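Local coordinates for glycoside hydrolase, GH17 family (Formosa sp. Hel1_33_131, PDB 6FCG), which probably cleaves internal beta-1,3-glucosidic bonds of the algal storage glucan laminarin, as an endo-acting laminarinase, at residues N90-R104 against E146-I160. Numbering follows the deposited sequence.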
ATOM      1  N   ASN A  90      13.730  35.530 -17.366  1.00 20.99           N
ATOM      2  CA  ASN A  90      14.920  35.587 -18.170  1.00 20.39           C
ATOM      3  C   ASN A  90      14.792  36.594 -19.294  1.00 19.43           C
ATOM      4  O   ASN A  90      13.703  37.071 -19.600  1.00 18.88           O
ATOM      5  CB  ASN A  90      15.261  34.225 -18.738  1.00 21.35           C
ATOM      6  CG  ASN A  90      14.236  33.732 -19.717  1.00 22.31           C
ATOM      7  OD1 ASN A  90      13.255  33.130 -19.308  1.00 27.50           O
ATOM      8  ND2 ASN A  90      14.436  33.959 -20.987  1.00 22.48           N
ATOM      9  N   VAL A  91      15.949  36.932 -19.833  1.00 19.23           N
ATOM     10  CA  VAL A  91      16.106  37.782 -21.009  1.00 19.44           C
ATOM     11  C   VAL A  91      16.831  37.073 -22.164  1.00 19.95           C
ATOM     12  O   VAL A  91      17.382  37.692 -23.066  1.00 19.33           O
ATOM     13  CB  VAL A  91      16.726  39.149 -20.692  1.00 20.41           C
ATOM     14  CG1 VAL A  91      15.878  39.929 -19.720  1.00 19.49           C
ATOM     15  CG2 VAL A  91      18.166  39.114 -20.126  1.00 21.54           C
ATOM     16  N   ARG A  92      16.798  35.744 -22.138  1.00 21.09           N
ATOM     17  CA  ARG A  92      17.350  34.899 -23.189  1.00 22.17           C
ATOM     18  C   ARG A  92      16.337  34.730 -24.324  1.00 22.80           C
ATOM     19  O   ARG A  92      16.658  34.848 -25.503  1.00 24.68           O
ATOM     20  CB  ARG A  92      17.690  33.538 -22.571  1.00 23.53           C
ATOM     21  CG  ARG A  92      18.701  32.691 -23.293  1.00 23.67           C
ATOM     22  CD  ARG A  92      18.753  31.300 -22.675  1.00 24.34           C
ATOM     23  NE  ARG A  92      18.108  30.392 -23.603  1.00 26.17           N
ATOM     24  CZ  ARG A  92      17.052  29.638 -23.378  1.00 26.17           C
ATOM     25  NH1 ARG A  92      16.449  29.599 -22.218  1.00 26.39           N
ATOM     26  NH2 ARG A  92      16.594  28.901 -24.369  1.00 27.63           N
ATOM     27  N   LEU A  93      15.127  34.337 -23.970  1.00 21.38           N
ATOM     28  CA  LEU A  93      14.072  34.219 -24.920  1.00 20.29           C
ATOM     29  C   LEU A  93      13.509  35.608 -25.101  1.00 20.74           C
ATOM     30  O   LEU A  93      13.717  36.487 -24.275  1.00 21.39           O
ATOM     31  CB  LEU A  93      13.019  33.221 -24.408  1.00 20.30           C
ATOM     32  CG  LEU A  93      13.527  31.781 -24.115  1.00 20.09           C
ATOM     33  CD1 LEU A  93      12.404  30.878 -23.605  1.00 19.47           C
ATOM     34  CD2 LEU A  93      14.210  31.121 -25.321  1.00 19.16           C
ATOM     35  N   ALA A  94      12.748  35.782 -26.173  1.00 21.83           N
ATOM     36  CA  ALA A  94      12.213  37.093 -26.603  1.00 21.47           C
ATOM     37  C   ALA A  94      11.125  37.670 -25.680  1.00 20.97           C
ATOM     38  O   ALA A  94      10.867  38.871 -25.710  1.00 19.68           O
ATOM     39  CB  ALA A  94      11.646  36.958 -28.009  1.00 21.76           C
ATOM     40  N   HIS A  95      10.479  36.779 -24.920  1.00 18.75           N
ATOM     41  CA  HIS A  95       9.335  37.092 -24.079  1.00 18.16           C
ATOM     42  C   HIS A  95       9.417  38.422 -23.289  1.00 18.35           C
ATOM     43  O   HIS A  95       8.523  39.237 -23.363  1.00 20.12           O
ATOM     44  CB  HIS A  95       9.124  35.879 -23.169  1.00 17.67           C
ATOM     45  CG  HIS A  95       8.033  36.025 -22.160  1.00 17.30           C
ATOM     46  ND1 HIS A  95       8.281  36.163 -20.808  1.00 17.88           N
ATOM     47  CD2 HIS A  95       6.691  35.981 -22.292  1.00 17.15           C
ATOM     48  CE1 HIS A  95       7.137  36.244 -20.153  1.00 17.02           C
ATOM     49  NE2 HIS A  95       6.161  36.147 -21.033  1.00 17.73           N
ATOM     50  N   THR A  96      10.494  38.651 -22.546  1.00 18.04           N
ATOM     51  CA  THR A  96      10.599  39.829 -21.698  1.00 16.89           C
ATOM     52  C   THR A  96      10.692  41.090 -22.530  1.00 17.30           C
ATOM     53  O   THR A  96      10.088  42.099 -22.217  1.00 17.89           O
ATOM     54  CB  THR A  96      11.824  39.705 -20.793  1.00 17.10           C
ATOM     55  OG1 THR A  96      11.584  38.630 -19.872  1.00 18.11           O
ATOM     56  CG2 THR A  96      12.139  41.013 -20.050  1.00 16.38           C
ATOM     57  N   SER A  97      11.527  41.028 -23.555  1.00 18.30           N
ATOM     58  CA  SER A  97      11.688  42.087 -24.528  1.00 18.39           C
ATOM     59  C   SER A  97      10.349  42.425 -25.183  1.00 18.07           C
ATOM     60  O   SER A  97      10.013  43.593 -25.383  1.00 18.28           O
ATOM     61  CB  SER A  97      12.738  41.642 -25.562  1.00 19.19           C
ATOM     62  OG  SER A  97      12.759  42.471 -26.689  1.00 21.36           O
ATOM     63  N   ASN A  98       9.581  41.413 -25.529  1.00 18.02           N
ATOM     64  CA  ASN A  98       8.272  41.657 -26.125  1.00 18.86           C
ATOM     65  C   ASN A  98       7.267  42.273 -25.147  1.00 20.85           C
ATOM     66  O   ASN A  98       6.400  43.036 -25.583  1.00 22.99           O
ATOM     67  CB  ASN A  98       7.714  40.395 -26.769  1.00 17.53           C
ATOM     68  CG  ASN A  98       8.529  39.967 -27.972  1.00 16.76           C
ATOM     69  OD1 ASN A  98       9.085  40.796 -28.687  1.00 17.07           O
ATOM     70  ND2 ASN A  98       8.572  38.694 -28.219  1.00 16.60           N
ATOM     71  N   ILE A  99       7.393  41.986 -23.851  1.00 19.84           N
ATOM     72  CA  ILE A  99       6.507  42.591 -22.869  1.00 19.84           C
ATOM     73  C   ILE A  99       6.801  44.082 -22.804  1.00 21.77           C
ATOM     74  O   ILE A  99       5.890  44.904 -22.773  1.00 22.79           O
ATOM     75  CB  ILE A  99       6.638  41.937 -21.497  1.00 18.73           C
ATOM     76  CG1 ILE A  99       6.176  40.467 -21.604  1.00 18.61           C
ATOM     77  CG2 ILE A  99       5.770  42.645 -20.460  1.00 18.23           C
ATOM     78  CD1 ILE A  99       6.533  39.602 -20.419  1.00 17.99           C
ATOM     79  N   LEU A 100       8.076  44.429 -22.811  1.00 22.52           N
ATOM     80  CA  LEU A 100       8.474  45.835 -22.817  1.00 22.09           C
ATOM     81  C   LEU A 100       7.951  46.540 -24.063  1.00 22.83           C
ATOM     82  O   LEU A 100       7.414  47.648 -23.946  1.00 25.28           O
ATOM     83  CB  LEU A 100       9.987  45.964 -22.671  1.00 21.21           C
ATOM     84  CG  LEU A 100      10.537  45.548 -21.301  1.00 21.49           C
ATOM     85  CD1 LEU A 100      12.033  45.313 -21.337  1.00 20.68           C
ATOM     86  CD2 LEU A 100      10.199  46.582 -20.222  1.00 21.55           C
ATOM     87  N   LYS A 101       8.031  45.891 -25.231  1.00 22.43           N
ATOM     88  CA  LYS A 101       7.485  46.474 -26.465  1.00 24.21           C
ATOM     89  C   LYS A 101       5.982  46.729 -26.373  1.00 23.44           C
ATOM     90  O   LYS A 101       5.490  47.795 -26.793  1.00 26.89           O
ATOM     91  CB  LYS A 101       7.800  45.611 -27.702  1.00 24.37           C
ATOM     92  CG  LYS A 101       9.234  45.797 -28.159  1.00 25.90           C
ATOM     93  CD  LYS A 101       9.704  44.815 -29.225  1.00 26.67           C
ATOM     94  CE  LYS A 101      11.232  44.870 -29.253  1.00 28.03           C
ATOM     95  NZ  LYS A 101      11.819  44.005 -30.291  1.00 29.58           N
ATOM     96  N   ALA A 102       5.300  45.753 -25.802  1.00 22.31           N
ATOM     97  CA  ALA A 102       3.876  45.793 -25.610  1.00 22.36           C
ATOM     98  C   ALA A 102       3.474  46.908 -24.685  1.00 22.96           C
ATOM     99  O   ALA A 102       2.518  47.623 -24.979  1.00 22.51           O
ATOM    100  CB  ALA A 102       3.378  44.468 -25.053  1.00 22.57           C
ATOM    101  N   ILE A 103       4.187  47.051 -23.570  1.00 22.66           N
ATOM    102  CA  ILE A 103       3.889  48.104 -22.619  1.00 24.10           C
ATOM    103  C   ILE A 103       4.138  49.451 -23.285  1.00 24.70           C
ATOM    104  O   ILE A 103       3.321  50.362 -23.136  1.00 24.27           O
ATOM    105  CB  ILE A 103       4.702  47.969 -21.313  1.00 25.35           C
ATOM    106  CG1 ILE A 103       4.258  46.691 -20.563  1.00 25.69           C
ATOM    107  CG2 ILE A 103       4.526  49.182 -20.401  1.00 26.45           C
ATOM    108  CD1 ILE A 103       5.088  46.338 -19.354  1.00 25.62           C
ATOM    109  N   ARG A 104       5.235  49.572 -24.039  1.00 26.13           N
ATOM    110  CA  ARG A 104       5.537  50.820 -24.741  1.00 26.03           C
ATOM    111  C   ARG A 104       4.418  51.197 -25.706  1.00 27.11           C
ATOM    112  O   ARG A 104       3.941  52.340 -25.660  1.00 28.60           O
ATOM    113  CB  ARG A 104       6.865  50.784 -25.464  1.00 26.60           C
ATOM    114  CG  ARG A 104       7.167  52.109 -26.150  1.00 27.27           C
ATOM    115  CD  ARG A 104       8.504  52.154 -26.860  1.00 28.57           C
ATOM    116  NE  ARG A 104       9.775  52.300 -26.112  1.00 32.33           N
ATOM    117  CZ  ARG A 104       9.998  52.827 -24.892  1.00 31.83           C
ATOM    118  NH1 ARG A 104       9.027  53.311 -24.065  1.00 32.22           N
ATOM    119  NH2 ARG A 104      11.268  52.844 -24.476  1.00 27.95           N
ATOM    120  N   GLU A 146      23.664  37.288 -20.808  1.00 26.54           N
ATOM    121  CA  GLU A 146      22.357  37.475 -20.191  1.00 24.50           C
ATOM    122  C   GLU A 146      22.348  38.790 -19.389  1.00 25.22           C
ATOM    123  O   GLU A 146      21.409  39.579 -19.475  1.00 23.73           O
ATOM    124  CB  GLU A 146      22.005  36.272 -19.325  1.00 24.40           C
ATOM    125  CG  GLU A 146      20.715  36.326 -18.481  1.00 24.34           C
ATOM    126  CD  GLU A 146      19.433  35.918 -19.208  1.00 24.72           C
ATOM    127  OE1 GLU A 146      18.241  36.089 -18.752  1.00 24.28           O
ATOM    128  OE2 GLU A 146      19.634  35.395 -20.292  1.00 26.48           O
ATOM    129  N   ILE A 147      23.393  39.042 -18.622  1.00 26.77           N
ATOM    130  CA  ILE A 147      23.491  40.312 -17.911  1.00 27.72           C
ATOM    131  C   ILE A 147      23.540  41.482 -18.934  1.00 30.83           C
ATOM    132  O   ILE A 147      22.837  42.484 -18.748  1.00 32.17           O
ATOM    133  CB  ILE A 147      24.703  40.332 -16.944  1.00 25.00           C
ATOM    134  CG1 ILE A 147      24.476  39.354 -15.774  1.00 23.76           C
ATOM    135  CG2 ILE A 147      24.982  41.749 -16.439  1.00 24.57           C
ATOM    136  CD1 ILE A 147      23.400  39.733 -14.777  1.00 23.59           C
ATOM    137  N   ASP A 148      24.339  41.343 -20.001  1.00 30.03           N
ATOM    138  CA  ASP A 148      24.398  42.381 -21.045  1.00 28.94           C
ATOM    139  C   ASP A 148      23.021  42.665 -21.637  1.00 27.63           C
ATOM    140  O   ASP A 148      22.662  43.820 -21.842  1.00 28.95           O
ATOM    141  CB  ASP A 148      25.375  42.028 -22.206  1.00 29.49           C
ATOM    142  CG  ASP A 148      26.859  41.982 -21.779  1.00 29.94           C
ATOM    143  OD1 ASP A 148      27.233  42.535 -20.710  1.00 31.55           O
ATOM    144  OD2 ASP A 148      27.647  41.336 -22.508  1.00 27.50           O
ATOM    145  N   ARG A 149      22.255  41.625 -21.927  1.00 26.36           N
ATOM    146  CA  ARG A 149      20.937  41.840 -22.524  1.00 26.04           C
ATOM    147  C   ARG A 149      19.957  42.542 -21.557  1.00 24.96           C
ATOM    148  O   ARG A 149      19.101  43.309 -21.989  1.00 26.74           O
ATOM    149  CB  ARG A 149      20.356  40.533 -23.048  1.00 24.92           C
ATOM    150  CG  ARG A 149      20.984  40.049 -24.341  1.00 25.24           C
ATOM    151  CD  ARG A 149      20.332  38.774 -24.880  1.00 25.95           C
ATOM    152  NE  ARG A 149      20.267  37.656 -23.918  1.00 26.04           N
ATOM    153  CZ  ARG A 149      21.150  36.668 -23.767  1.00 26.23           C
ATOM    154  NH1 ARG A 149      22.249  36.624 -24.489  1.00 27.30           N
ATOM    155  NH2 ARG A 149      20.943  35.724 -22.840  1.00 25.20           N
ATOM    156  N   ALA A 150      20.101  42.265 -20.273  1.00 23.65           N
ATOM    157  CA  ALA A 150      19.282  42.862 -19.239  1.00 24.91           C
ATOM    158  C   ALA A 150      19.576  44.345 -19.184  1.00 25.91           C
ATOM    159  O   ALA A 150      18.671  45.174 -19.088  1.00 24.15           O
ATOM    160  CB  ALA A 150      19.578  42.207 -17.896  1.00 24.57           C
ATOM    161  N   VAL A 151      20.862  44.657 -19.213  1.00 27.88           N
ATOM    162  CA  VAL A 151      21.330  46.041 -19.191  1.00 29.17           C
ATOM    163  C   VAL A 151      20.800  46.834 -20.393  1.00 27.94           C
ATOM    164  O   VAL A 151      20.267  47.932 -20.222  1.00 26.55           O
ATOM    165  CB  VAL A 151      22.877  46.085 -19.118  1.00 29.18           C
ATOM    166  CG1 VAL A 151      23.442  47.465 -19.469  1.00 30.71           C
ATOM    167  CG2 VAL A 151      23.359  45.660 -17.732  1.00 30.03           C
ATOM    168  N   ALA A 152      20.933  46.249 -21.582  1.00 27.97           N
ATOM    169  CA  ALA A 152      20.417  46.843 -22.819  1.00 27.23           C
ATOM    170  C   ALA A 152      18.921  47.160 -22.728  1.00 28.25           C
ATOM    171  O   ALA A 152      18.485  48.246 -23.156  1.00 30.60           O
ATOM    172  CB  ALA A 152      20.692  45.946 -24.028  1.00 26.05           C
ATOM    173  N   LEU A 153      18.141  46.234 -22.165  1.00 27.63           N
ATOM    174  CA  LEU A 153      16.707  46.466 -21.972  1.00 26.93           C
ATOM    175  C   LEU A 153      16.406  47.556 -20.946  1.00 25.27           C
ATOM    176  O   LEU A 153      15.503  48.340 -21.160  1.00 25.50           O
ATOM    177  CB  LEU A 153      15.997  45.176 -21.594  1.00 26.72           C
ATOM    178  CG  LEU A 153      15.977  44.140 -22.730  1.00 27.23           C
ATOM    179  CD1 LEU A 153      15.417  42.816 -22.206  1.00 25.79           C
ATOM    180  CD2 LEU A 153      15.208  44.628 -23.960  1.00 25.53           C
ATOM    181  N   ALA A 154      17.166  47.622 -19.862  1.00 22.77           N
ATOM    182  CA  ALA A 154      16.960  48.677 -18.875  1.00 22.80           C
ATOM    183  C   ALA A 154      17.252  50.054 -19.479  1.00 23.70           C
ATOM    184  O   ALA A 154      16.638  51.067 -19.092  1.00 23.43           O
ATOM    185  CB  ALA A 154      17.827  48.431 -17.647  1.00 22.86           C
ATOM    186  N   GLN A 155      18.211  50.078 -20.407  1.00 24.32           N
ATOM    187  CA  GLN A 155      18.587  51.279 -21.145  1.00 23.31           C
ATOM    188  C   GLN A 155      17.563  51.668 -22.206  1.00 24.39           C
ATOM    189  O   GLN A 155      17.245  52.821 -22.302  1.00 25.43           O
ATOM    190  CB  GLN A 155      19.962  51.104 -21.788  1.00 23.16           C
ATOM    191  CG  GLN A 155      21.108  51.096 -20.783  1.00 23.20           C
ATOM    192  CD  GLN A 155      22.443  50.611 -21.352  1.00 22.08           C
ATOM    193  OE1 GLN A 155      22.496  49.934 -22.377  1.00 23.92           O
ATOM    194  NE2 GLN A 155      23.518  50.919 -20.659  1.00 21.22           N
ATOM    195  N   GLU A 156      17.083  50.743 -23.027  1.00 26.46           N
ATOM    196  CA  GLU A 156      16.082  51.091 -24.034  1.00 30.27           C
ATOM    197  C   GLU A 156      14.743  51.467 -23.386  1.00 30.84           C
ATOM    198  O   GLU A 156      14.011  52.254 -23.962  1.00 32.97           O
ATOM    199  CB  GLU A 156      15.871  49.953 -25.051  1.00 35.39           C
ATOM    200  CG  GLU A 156      15.055  50.332 -26.299  1.00 41.44           C
ATOM    201  CD  GLU A 156      14.947  49.175 -27.336  1.00 49.04           C
ATOM    202  OE1 GLU A 156      15.581  48.098 -27.169  1.00 52.12           O
ATOM    203  OE2 GLU A 156      14.202  49.311 -28.332  1.00 50.67           O
ATOM    204  N   PHE A 157      14.422  50.928 -22.200  1.00 28.81           N
ATOM    205  CA  PHE A 157      13.103  51.142 -21.585  1.00 25.23           C
ATOM    206  C   PHE A 157      13.211  51.592 -20.139  1.00 25.28           C
ATOM    207  O   PHE A 157      12.575  51.016 -19.242  1.00 26.64           O
ATOM    208  CB  PHE A 157      12.248  49.872 -21.632  1.00 23.44           C
ATOM    209  CG  PHE A 157      12.095  49.274 -22.991  1.00 22.15           C
ATOM    210  CD1 PHE A 157      13.002  48.347 -23.459  1.00 22.78           C
ATOM    211  CD2 PHE A 157      10.985  49.559 -23.770  1.00 22.96           C
ATOM    212  CE1 PHE A 157      12.843  47.736 -24.700  1.00 22.63           C
ATOM    213  CE2 PHE A 157      10.814  48.966 -25.019  1.00 23.30           C
ATOM    214  CZ  PHE A 157      11.754  48.052 -25.485  1.00 23.27           C
ATOM    215  N   PRO A 158      13.965  52.661 -19.891  1.00 25.74           N
ATOM    216  CA  PRO A 158      14.181  53.106 -18.482  1.00 25.85           C
ATOM    217  C   PRO A 158      12.911  53.635 -17.786  1.00 25.03           C
ATOM    218  O   PRO A 158      12.884  53.739 -16.575  1.00 22.19           O
ATOM    219  CB  PRO A 158      15.204  54.235 -18.637  1.00 24.80           C
ATOM    220  CG  PRO A 158      14.827  54.846 -19.948  1.00 26.33           C
ATOM    221  CD  PRO A 158      14.355  53.706 -20.848  1.00 25.15           C
ATOM    222  N   ASP A 159      11.892  53.985 -18.566  1.00 26.11           N
ATOM    223  CA  ASP A 159      10.617  54.446 -18.031  1.00 28.05           C
ATOM    224  C   ASP A 159       9.755  53.306 -17.469  1.00 29.04           C
ATOM    225  O   ASP A 159       8.746  53.567 -16.802  1.00 28.50           O
ATOM    226  CB  ASP A 159       9.829  55.243 -19.112  1.00 30.30           C
ATOM    227  CG  ASP A 159       9.479  54.398 -20.400  1.00 32.12           C
ATOM    228  OD1 ASP A 159      10.401  53.861 -21.101  1.00 31.28           O
ATOM    229  OD2 ASP A 159       8.258  54.324 -20.730  1.00 34.95           O
ATOM    230  N   ILE A 160      10.097  52.062 -17.828  1.00 28.02           N
ATOM    231  CA  ILE A 160       9.357  50.871 -17.435  1.00 26.29           C
ATOM    232  C   ILE A 160      10.173  50.005 -16.480  1.00 26.89           C
ATOM    233  O   ILE A 160       9.676  49.610 -15.422  1.00 28.60           O
ATOM    234  CB  ILE A 160       8.976  50.044 -18.674  1.00 26.23           C
ATOM    235  CG1 ILE A 160       8.064  50.859 -19.589  1.00 25.32           C
ATOM    236  CG2 ILE A 160       8.259  48.745 -18.271  1.00 27.37           C
ATOM    237  CD1 ILE A 160       7.967  50.294 -20.988  1.00 26.17           C
TER
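Two neighbouring outer helices of the TIM-type barrel, 95-104 and 146-156, meet where L100 packs on L153 and, just past the second helix's end, on F157 and I160, while V91, in the loop ahead of the first helix, is held by E146 of the second. The segment axes run 2° from parallel and 11.2 Å apart, as expected for successive beta-alpha units, and strand 116-121 lies beneath, its M117 touching L100. L100 CB stands over the centre of the F157 ring, 3.7 Å from the centroid, a CH-pi contact; L100 CD2 meets I160 CG2 at 3.5 Å. F157 CD2 sits over one face of the R104 guanidinium, toward its rim, while R104 NH1 is salt-bridged to D159 OD1 at 3.3 Å, the hydrogen bond within it being weak; K107 pairs with D159 OD2. At the other end, E146 bends at chi2 (85°), bringing OE1 to V91 N at 2.7 Å in a nearly straight bond (175°); OE1 also accepts from W122 N. R149 NE reaches V91 O at 3.0 Å from above the carbonyl plane, and R149 NH2 is salt-bridged to E146 OE2 at 2.9 Å. An alanine in place of E146 would probably leave V91 N and W122 N without their shared acceptor and R149 freer to turn. V91 CG1 packs on L153 CD1 at 3.8 Å.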